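Local structure of positive phenol-degradative gene regulator (5FS0) at residues V108-L113 / G126-E131. The protein probably activates transcription of phenol-degradation genes as a sigma54-dependent, ATP- and DNA-binding regulator, its sensory domain, the part described here, binding phenols and zinc. Sequence-based numbering, arbitrary orientation.
Sequences VRVTPL and GEFLWE. With 5JC (2,4-dichlorophenol), chain C.
Residues 109-112 pair with 128-131 as the antiparallel arms of a beta hairpin, strands 109-118 and 123-131, whose one face forms a wall of the phenol pocket. R109/E131 and T111/L129 are hydrogen-bonded pairs, V110/W130 and P112/F128 non-hydrogen-bonded ones, and a bond from L113 N to E127 O extends the ladder. The bond from L129 N to T111 O (2.7 Å) is nearly straight, 170° at the hydrogen, whereas that from E131 N to R109 O is weak. V110, P112, F128 and W130 share the pocket face. W130 sends NE1 to the phenol oxygen OAA of 2,4-dichlorophenol, 2.7 Å away in a bent hydrogen bond, although the model is crowded here and the position of NE1 is less sure. V110 lies alongside W130, pointing the same way; its CG1, anti to the backbone N (chi1 -168°), reaches the indole edge, and its CG2 comes within 3.4 Å of OAA. The F128 ring turns one face to the ligand, CAF sitting 3.9 Å above its plane, while P112 CA approaches CD2 of that ring obliquely at 3.4 Å. On the other face, R109 and E131 form a salt bridge of charges alone: OE1 is 3.1 Å from NH1 but well out of the guanidinium plane, which lies 50° from the carboxylate plane. The guanidinium's stronger partner is D132, salt-bridged to NH2. One water lies within hydrogen-bonding distance of R109 O, E131 OE2 and T111 OG1. L113 CD1 packs against L129 CD2. Helix 97-104 packs on the pocket face, P99 against V110 and F128, H102 against V110, and H102 ND1 also binds the ligand; helix 152-166 meets V108 and W130, and strand 185-191 continues the sheet beside 123-131, bringing zinc ligand C185 against W130.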
loop_
_atom_site.group_PDB
_atom_site.type_symbol
_atom_site.label_atom_id
_atom_site.label_comp_id
_atom_site.label_asym_id
_atom_site.label_seq_id
_atom_site.Cartn_x
_atom_site.Cartn_y
_atom_site.Cartn_z
ATOM N N VAL A 108 3.878 -5.356 10.665
ATOM C CA VAL A 108 4.837 -5.669 11.707
ATOM C C VAL A 108 4.202 -6.670 12.669
ATOM O O VAL A 108 2.981 -6.848 12.671
ATOM C CB VAL A 108 5.296 -4.389 12.469
ATOM C CG1 VAL A 108 4.094 -3.619 13.011
ATOM C CG2 VAL A 108 6.272 -4.727 13.605
ATOM N N ARG A 109 5.037 -7.358 13.447
ATOM C CA ARG A 109 4.562 -8.197 14.544
ATOM C C ARG A 109 4.588 -7.370 15.826
ATOM O O ARG A 109 5.655 -6.964 16.302
ATOM C CB ARG A 109 5.423 -9.452 14.709
ATOM C CG ARG A 109 4.861 -10.476 15.710
ATOM C CD ARG A 109 5.923 -11.519 16.066
ATOM N NE ARG A 109 6.836 -11.734 14.940
ATOM C CZ ARG A 109 7.940 -12.478 14.973
ATOM N NH1 ARG A 109 8.300 -13.120 16.083
ATOM N NH2 ARG A 109 8.686 -12.576 13.880
ATOM N N VAL A 110 3.417 -7.100 16.376
ATOM C CA VAL A 110 3.355 -6.213 17.522
ATOM C C VAL A 110 3.266 -6.999 18.809
ATOM O O VAL A 110 2.495 -7.954 18.918
ATOM C CB VAL A 110 2.161 -5.258 17.454
ATOM C CG1 VAL A 110 2.319 -4.177 18.521
ATOM C CG2 VAL A 110 2.044 -4.634 16.068
ATOM N N THR A 111 4.057 -6.586 19.789
ATOM C CA THR A 111 4.012 -7.218 21.101
ATOM C C THR A 111 3.894 -6.199 22.229
ATOM O O THR A 111 4.867 -5.521 22.561
ATOM C CB THR A 111 5.247 -8.089 21.318
ATOM O OG1 THR A 111 5.181 -9.194 20.418
ATOM C CG2 THR A 111 5.301 -8.595 22.757
ATOM N N PRO A 112 2.683 -6.076 22.805
ATOM C CA PRO A 112 2.448 -5.188 23.955
ATOM C C PRO A 112 3.280 -5.606 25.160
ATOM O O PRO A 112 3.150 -6.729 25.644
ATOM C CB PRO A 112 0.949 -5.356 24.243
ATOM C CG PRO A 112 0.362 -5.861 22.960
ATOM C CD PRO A 112 1.442 -6.736 22.360
ATOM N N LEU A 113 4.146 -4.719 25.623
ATOM C CA LEU A 113 4.956 -5.010 26.799
ATOM C C LEU A 113 4.144 -4.669 28.047
ATOM O O LEU A 113 3.773 -5.556 28.820
ATOM C CB LEU A 113 6.273 -4.229 26.769
ATOM C CG LEU A 113 7.272 -4.623 25.673
ATOM C CD1 LEU A 113 8.409 -3.617 25.576
ATOM C CD2 LEU A 113 7.823 -6.009 25.937
ATOM N N GLY A 126 1.757 3.397 27.187
ATOM C CA GLY A 126 1.925 2.167 26.427
ATOM C C GLY A 126 3.298 1.921 25.807
ATOM O O GLY A 126 3.841 2.770 25.102
ATOM N N GLU A 127 3.850 0.739 26.068
ATOM C CA GLU A 127 5.134 0.320 25.502
ATOM C C GLU A 127 4.964 -0.970 24.713
ATOM O O GLU A 127 4.259 -1.879 25.137
ATOM C CB GLU A 127 6.192 0.111 26.600
ATOM C CG GLU A 127 6.610 1.372 27.351
ATOM C CD GLU A 127 7.380 1.059 28.639
ATOM O OE1 GLU A 127 7.999 -0.027 28.706
ATOM O OE2 GLU A 127 7.351 1.892 29.581
ATOM N N PHE A 128 5.629 -1.056 23.572
ATOM C CA PHE A 128 5.439 -2.194 22.679
ATOM C C PHE A 128 6.757 -2.643 22.060
ATOM O O PHE A 128 7.665 -1.837 21.887
ATOM C CB PHE A 128 4.428 -1.833 21.568
ATOM C CG PHE A 128 3.077 -1.401 22.088
ATOM C CD1 PHE A 128 2.856 -0.092 22.486
ATOM C CD2 PHE A 128 2.033 -2.303 22.176
ATOM C CE1 PHE A 128 1.629 0.305 22.968
ATOM C CE2 PHE A 128 0.803 -1.910 22.663
ATOM C CZ PHE A 128 0.600 -0.611 23.056
ATOM N N LEU A 129 6.864 -3.927 21.731
ATOM C CA LEU A 129 7.946 -4.392 20.865
ATOM C C LEU A 129 7.435 -4.564 19.427
ATOM O O LEU A 129 6.350 -5.118 19.207
ATOM C CB LEU A 129 8.543 -5.713 21.365
ATOM C CG LEU A 129 9.372 -5.715 22.654
ATOM C CD1 LEU A 129 10.284 -6.931 22.672
ATOM C CD2 LEU A 129 10.179 -4.422 22.847
ATOM N N TRP A 130 8.218 -4.092 18.463
ATOM C CA TRP A 130 7.847 -4.193 17.056
ATOM C C TRP A 130 8.745 -5.183 16.320
ATOM O O TRP A 130 9.666 -4.787 15.606
ATOM C CB TRP A 130 7.915 -2.821 16.384
ATOM C CG TRP A 130 6.622 -2.065 16.432
ATOM C CD1 TRP A 130 5.418 -2.528 16.876
ATOM C CD2 TRP A 130 6.404 -0.711 16.020
ATOM N NE1 TRP A 130 4.464 -1.546 16.767
ATOM C CE2 TRP A 130 5.044 -0.420 16.244
ATOM C CE3 TRP A 130 7.227 0.285 15.483
ATOM C CZ2 TRP A 130 4.487 0.823 15.950
ATOM C CZ3 TRP A 130 6.672 1.518 15.193
ATOM C CH2 TRP A 130 5.315 1.777 15.426
ATOM N N GLU A 131 8.470 -6.471 16.501
ATOM C CA GLU A 131 9.251 -7.519 15.855
ATOM C C GLU A 131 8.878 -7.659 14.383
ATOM O O GLU A 131 7.700 -7.641 14.027
ATOM C CB GLU A 131 9.057 -8.853 16.577
ATOM C CG GLU A 131 9.982 -9.058 17.764
ATOM C CD GLU A 131 9.677 -10.331 18.528
ATOM O OE1 GLU A 131 10.007 -11.424 18.022
ATOM O OE2 GLU A 131 9.106 -10.240 19.636
HETATM CL CL1 5JC C . 2.800 -0.622 18.853
HETATM C CAI 5JC C . 1.189 -0.362 18.262
HETATM C CAF 5JC C . 0.172 0.201 19.204
HETATM C CAH 5JC C . -1.075 0.406 18.765
HETATM CL CL2 5JC C . -2.241 1.055 19.874
HETATM C CAE 5JC C . -1.457 0.081 17.332
HETATM C CAD 5JC C . -0.531 -0.425 16.491
HETATM C CAG 5JC C . 0.872 -0.661 16.987
HETATM O OAA 5JC C . 1.851 -1.191 16.132
HETATM O O HOH W 1 6.767 -8.349 18.731
#